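Local atomic coordinates of UPF0249 protein EF_3048 (Enterococcus faecalis, PDB entry 2I5I), a protein that probably removes acetyl groups from acetylated carbohydrates, a magnesium-dependent hydrolysis on the path of oligosaccharide breakdown. Residues 47-52 with 120-125; 23-28 with 53-58. One frame throughout, in Å; residues are numbered along the deposited sequence.

Contact 1 of 2, residues 47-52 with 120-125; sequences EAMESA and SGRRPD
An ST turn at S120 supplies the loop side of this buried contact, and the selenomethionine M49, reaching out of helix 45-55, lies against it. The terminal methyl CE of M49 ends 3.7 Å from S120 OG and 3.8 Å from R122 CD, touching both the serine and the aliphatic part of the arginine. Bends at chi2 and chi3 (-67° and -59°) curl the end of the M49 chain so that CE reaches the serine; nearer the backbone, CG lies 4.1 Å from S120 CB. In the turn itself R122 N donates to S120 OG over a long, bent 3.3 Å (141°); the same hydroxyl is hydrogen-bonded to the carbonyl oxygen of F117 in helix 103-117. Residues 120-125 belong to the loop that runs from that helix to strand 127-129 of the parallel sheet, and M49 also packs on I61 of the neighbouring strand 60-65. R122 bends at chi3 and brings the guanidinium near A52, CB to NH1 4.4 Å. A water bridges the helix backbone and the arginine side chain: it donates to M49 O at 2.9 Å and accepts from R122 NH1 at 2.8 Å, lying at the guanidinium edge in its plane, while R122 NH2 bonds L59 O.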
loop_
_atom_site.group_PDB
_atom_site.type_symbol
_atom_site.label_atom_id
_atom_site.label_comp_id
_atom_site.label_asym_id
_atom_site.label_seq_id
_atom_site.Cartn_x
_atom_site.Cartn_y
_atom_site.Cartn_z
ATOM N N GLU A 47 -4.000 13.414 -9.466
ATOM C CA GLU A 47 -2.671 12.898 -9.085
ATOM C C GLU A 47 -2.276 13.337 -7.693
ATOM O O GLU A 47 -1.755 12.595 -6.849
ATOM C CB GLU A 47 -1.632 13.372 -10.106
ATOM C CG GLU A 47 -1.847 12.759 -11.479
ATOM C CD GLU A 47 -1.042 13.450 -12.559
ATOM O OE1 GLU A 47 -0.346 14.429 -12.241
ATOM O OE2 GLU A 47 -1.119 12.993 -13.720
ATOM N N ALA A 48 -2.519 14.611 -7.395
ATOM C CA ALA A 48 -2.230 15.136 -6.070
ATOM C C ALA A 48 -2.990 14.380 -4.998
ATOM O O ALA A 48 -2.500 14.022 -3.918
ATOM C CB ALA A 48 -2.561 16.627 -6.040
HETATM N N MSE A 49 -4.271 14.095 -5.274
HETATM C CA MSE A 49 -5.074 13.430 -4.261
HETATM C C MSE A 49 -4.596 11.998 -4.059
HETATM O O MSE A 49 -4.581 11.475 -2.948
HETATM C CB MSE A 49 -6.556 13.527 -4.678
HETATM C CG MSE A 49 -7.043 14.973 -4.691
HETATM SE SE MSE A 49 -7.120 15.766 -3.071
HETATM C CE MSE A 49 -8.255 14.663 -2.228
ATOM N N GLU A 50 -4.148 11.359 -5.144
ATOM C CA GLU A 50 -3.540 10.028 -5.019
ATOM C C GLU A 50 -2.256 10.085 -4.195
ATOM O O GLU A 50 -2.028 9.252 -3.300
ATOM C CB GLU A 50 -3.244 9.473 -6.417
ATOM C CG GLU A 50 -2.452 8.187 -6.500
ATOM C CD GLU A 50 -2.990 7.031 -5.696
ATOM O OE1 GLU A 50 -4.184 7.011 -5.327
ATOM O OE2 GLU A 50 -2.192 6.106 -5.426
ATOM N N SER A 51 -1.390 11.043 -4.447
ATOM C CA SER A 51 -0.145 11.158 -3.674
ATOM C C SER A 51 -0.422 11.329 -2.195
ATOM O O SER A 51 0.171 10.789 -1.256
ATOM C CB SER A 51 0.680 12.330 -4.212
ATOM O OG SER A 51 1.922 12.450 -3.558
ATOM N N ALA A 52 -1.457 12.159 -1.928
ATOM C CA ALA A 52 -1.814 12.308 -0.509
ATOM C C ALA A 52 -2.263 11.000 0.112
ATOM O O ALA A 52 -1.907 10.681 1.248
ATOM C CB ALA A 52 -2.890 13.396 -0.394
ATOM N N SER A 120 -12.405 12.500 -6.647
ATOM C CA SER A 120 -11.268 11.915 -5.947
ATOM C C SER A 120 -11.666 10.778 -5.016
ATOM O O SER A 120 -10.826 10.132 -4.373
ATOM C CB SER A 120 -10.597 13.052 -5.174
ATOM O OG SER A 120 -11.288 13.321 -3.967
ATOM N N GLY A 121 -12.968 10.532 -4.887
ATOM C CA GLY A 121 -13.558 9.626 -3.932
ATOM C C GLY A 121 -13.653 10.128 -2.509
ATOM O O GLY A 121 -14.067 9.395 -1.599
ATOM N N ARG A 122 -13.311 11.363 -2.258
ATOM C CA ARG A 122 -13.217 11.985 -0.960
ATOM C C ARG A 122 -14.072 13.266 -0.912
ATOM O O ARG A 122 -14.107 14.025 -1.865
ATOM C CB ARG A 122 -11.815 12.413 -0.569
ATOM C CG ARG A 122 -10.950 11.548 0.317
ATOM C CD ARG A 122 -9.535 12.126 0.307
ATOM N NE ARG A 122 -9.206 12.889 1.508
ATOM C CZ ARG A 122 -7.987 13.131 1.970
ATOM N NH1 ARG A 122 -6.911 12.671 1.336
ATOM N NH2 ARG A 122 -7.815 13.839 3.088
ATOM N N ARG A 123 -14.706 13.437 0.246
ATOM C CA ARG A 123 -15.432 14.679 0.495
ATOM C C ARG A 123 -14.454 15.745 0.937
ATOM O O ARG A 123 -13.627 15.441 1.807
ATOM C CB ARG A 123 -16.464 14.409 1.596
ATOM C CG ARG A 123 -17.518 15.493 1.758
ATOM C CD ARG A 123 -18.675 14.937 2.602
ATOM N NE ARG A 123 -19.783 15.885 2.474
ATOM C CZ ARG A 123 -20.773 15.763 1.605
ATOM N NH1 ARG A 123 -20.918 14.776 0.736
ATOM N NH2 ARG A 123 -21.699 16.718 1.627
ATOM N N PRO A 124 -14.500 16.980 0.466
ATOM C CA PRO A 124 -13.619 17.979 1.081
ATOM C C PRO A 124 -14.009 18.151 2.543
ATOM O O PRO A 124 -15.169 17.916 2.902
ATOM C CB PRO A 124 -13.921 19.238 0.287
ATOM C CG PRO A 124 -15.212 19.007 -0.410
ATOM C CD PRO A 124 -15.372 17.527 -0.579
ATOM N N ASP A 125 -13.108 18.545 3.438
ATOM C CA ASP A 125 -13.545 18.777 4.819
ATOM C C ASP A 125 -13.924 20.242 5.025
ATOM O O ASP A 125 -14.422 20.644 6.094
ATOM C CB ASP A 125 -12.453 18.294 5.772
ATOM C CG ASP A 125 -11.222 19.160 5.870
ATOM O OD1 ASP A 125 -11.070 20.030 4.992
ATOM O OD2 ASP A 125 -10.422 18.970 6.823
HETATM O O HOH W 1 -6.888 11.510 -1.260
#

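Contact 2 of 2, residues 23-28 with 53-58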
loop_
_atom_site.group_PDB
_atom_site.type_symbol
_atom_site.label_atom_id
_atom_site.label_comp_id
_atom_site.label_asym_id
_atom_site.label_seq_id
_atom_site.Cartn_x
_atom_site.Cartn_y
_atom_site.Cartn_z
ATOM N N GLY A 23 5.806 19.921 -2.150
ATOM C CA GLY A 23 6.236 20.867 -1.135
ATOM C C GLY A 23 5.245 20.951 0.013
ATOM O O GLY A 23 5.648 21.012 1.169
ATOM N N ILE A 24 3.948 20.937 -0.310
ATOM C CA ILE A 24 2.966 20.899 0.781
ATOM C C ILE A 24 3.072 19.631 1.600
ATOM O O ILE A 24 3.063 19.654 2.831
ATOM C CB ILE A 24 1.545 21.066 0.214
ATOM C CG1 ILE A 24 1.324 22.495 -0.307
ATOM C CG2 ILE A 24 0.483 20.721 1.230
ATOM C CD1 ILE A 24 0.183 22.630 -1.277
ATOM N N ILE A 25 3.199 18.470 0.935
ATOM C CA ILE A 25 3.329 17.224 1.691
ATOM C C ILE A 25 4.518 17.267 2.629
ATOM O O ILE A 25 4.420 16.797 3.766
ATOM C CB ILE A 25 3.378 16.029 0.712
ATOM C CG1 ILE A 25 2.028 15.764 0.057
ATOM C CG2 ILE A 25 3.907 14.770 1.396
ATOM C CD1 ILE A 25 1.955 14.728 -1.049
ATOM N N GLU A 26 5.641 17.841 2.204
ATOM C CA GLU A 26 6.822 17.985 3.054
ATOM C C GLU A 26 6.568 18.805 4.318
ATOM O O GLU A 26 6.954 18.482 5.429
ATOM C CB GLU A 26 7.928 18.633 2.216
ATOM C CG GLU A 26 9.255 18.766 2.928
ATOM C CD GLU A 26 10.004 17.482 3.215
ATOM O OE1 GLU A 26 9.657 16.405 2.682
ATOM O OE2 GLU A 26 10.981 17.552 4.007
ATOM N N ALA A 27 5.917 19.940 4.080
ATOM C CA ALA A 27 5.573 20.889 5.129
ATOM C C ALA A 27 4.625 20.271 6.143
ATOM O O ALA A 27 4.636 20.643 7.313
ATOM C CB ALA A 27 4.957 22.121 4.452
ATOM N N HIS A 28 3.803 19.316 5.719
ATOM C CA HIS A 28 2.944 18.617 6.670
ATOM C C HIS A 28 3.705 17.535 7.423
ATOM O O HIS A 28 3.687 17.469 8.659
ATOM C CB HIS A 28 1.749 18.009 5.942
ATOM C CG HIS A 28 0.944 17.019 6.705
ATOM N ND1 HIS A 28 0.113 17.399 7.739
ATOM C CD2 HIS A 28 0.824 15.675 6.623
ATOM C CE1 HIS A 28 -0.476 16.341 8.257
ATOM N NE2 HIS A 28 -0.071 15.274 7.594
ATOM N N ARG A 53 -3.077 10.252 -0.612
ATOM C CA ARG A 53 -3.605 9.004 -0.112
ATOM C C ARG A 53 -2.473 8.037 0.263
ATOM O O ARG A 53 -2.568 7.371 1.270
ATOM C CB ARG A 53 -4.481 8.316 -1.150
ATOM C CG ARG A 53 -5.065 6.988 -0.725
ATOM C CD ARG A 53 -5.838 6.310 -1.852
ATOM N NE ARG A 53 -4.949 5.826 -2.904
ATOM C CZ ARG A 53 -4.411 4.621 -2.999
ATOM N NH1 ARG A 53 -4.637 3.667 -2.102
ATOM N NH2 ARG A 53 -3.616 4.350 -4.026
ATOM N N ILE A 54 -1.458 8.027 -0.602
ATOM C CA ILE A 54 -0.446 6.986 -0.330
ATOM C C ILE A 54 0.699 7.523 0.496
ATOM O O ILE A 54 1.285 6.714 1.236
ATOM C CB ILE A 54 0.064 6.354 -1.627
ATOM C CG1 ILE A 54 0.938 7.251 -2.492
ATOM C CG2 ILE A 54 -1.120 5.836 -2.443
ATOM C CD1 ILE A 54 1.463 6.565 -3.742
ATOM N N SER A 55 1.027 8.803 0.391
ATOM C CA SER A 55 2.202 9.319 1.093
ATOM C C SER A 55 1.902 10.363 2.157
ATOM O O SER A 55 2.807 10.675 2.955
ATOM C CB SER A 55 3.197 9.836 0.039
ATOM O OG SER A 55 2.924 11.136 -0.389
ATOM N N ALA A 56 0.686 10.907 2.264
ATOM C CA ALA A 56 0.338 11.845 3.332
ATOM C C ALA A 56 -1.052 11.559 3.898
ATOM O O ALA A 56 -1.895 12.459 3.907
ATOM C CB ALA A 56 0.392 13.277 2.811
ATOM N N PRO A 57 -1.327 10.341 4.342
ATOM C CA PRO A 57 -2.682 9.930 4.721
ATOM C C PRO A 57 -3.225 10.714 5.918
ATOM O O PRO A 57 -4.438 10.719 6.150
ATOM C CB PRO A 57 -2.525 8.459 5.127
ATOM C CG PRO A 57 -1.071 8.330 5.485
ATOM C CD PRO A 57 -0.360 9.242 4.528
ATOM N N THR A 58 -2.358 11.373 6.679
ATOM C CA THR A 58 -2.789 12.162 7.810
ATOM C C THR A 58 -3.210 13.574 7.402
ATOM O O THR A 58 -3.642 14.374 8.246
ATOM C CB THR A 58 -1.680 12.273 8.873
ATOM O OG1 THR A 58 -0.468 12.735 8.266
ATOM C CG2 THR A 58 -1.360 10.902 9.462
#
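The apolar part of this contact is I25 of helix 18-29 set against A56, the first residue past the end of helix 45-55. Both branches of I25 take part: CG1 and CG2 each lie 4.1 Å from A56 CB, so the alanine methyl faces both branches where they part. The longer branch extends past it, bringing CD1 to 3.8 Å from S55 OG. That contact is packing; the serine hydroxyl has its hydrogen bond with S51 O, one helical turn earlier. I25 also touches F14 of strand 13-14.

The polar part is a single bond, H28 NE2 to T58 OG1, 2.7 Å long and nearly straight at 165°. With CG anti to the backbone N (chi1 167°), the imidazole leaves its helix toward the loop that holds T58, and the hydroxyl meets it at the ring edge, near the ring plane. T58 CB is also in that plane, 3.6 Å from NE2. The other ring nitrogen, ND1, is bonded to the carbonyl oxygen of V33, and the ring packs on L59.

Partners at both nitrogens should fix the rotation of the imidazole. Since a carbonyl oxygen can only accept, ND1 should carry a proton; NE2 would then accept from the T58 hydroxyl if the ring is neutral, or could donate to it if the ring is protonated.

From the N terminus, helix 18-29 comes first and brings residues 23-28; strand 35-38 follows, then helix 45-55, whose residues 47-52 enter contact 1. The very next residues, 53-58, close the shorter loop as contact 2, with 24 residues between its segments. Contact 1 closes only when the chain returns at 120-125, after strand 60-65 and helix 103-117, so the two loops cross. Helix 45-55 is shared: contact 2 joins its last turn and the residues after it to helix 18-29, contact 1 its middle to the loop before strand 127-129. The centres lie 11 Å apart, and S51 OG packs on I25 CD1 at 3.4 Å, joining the two.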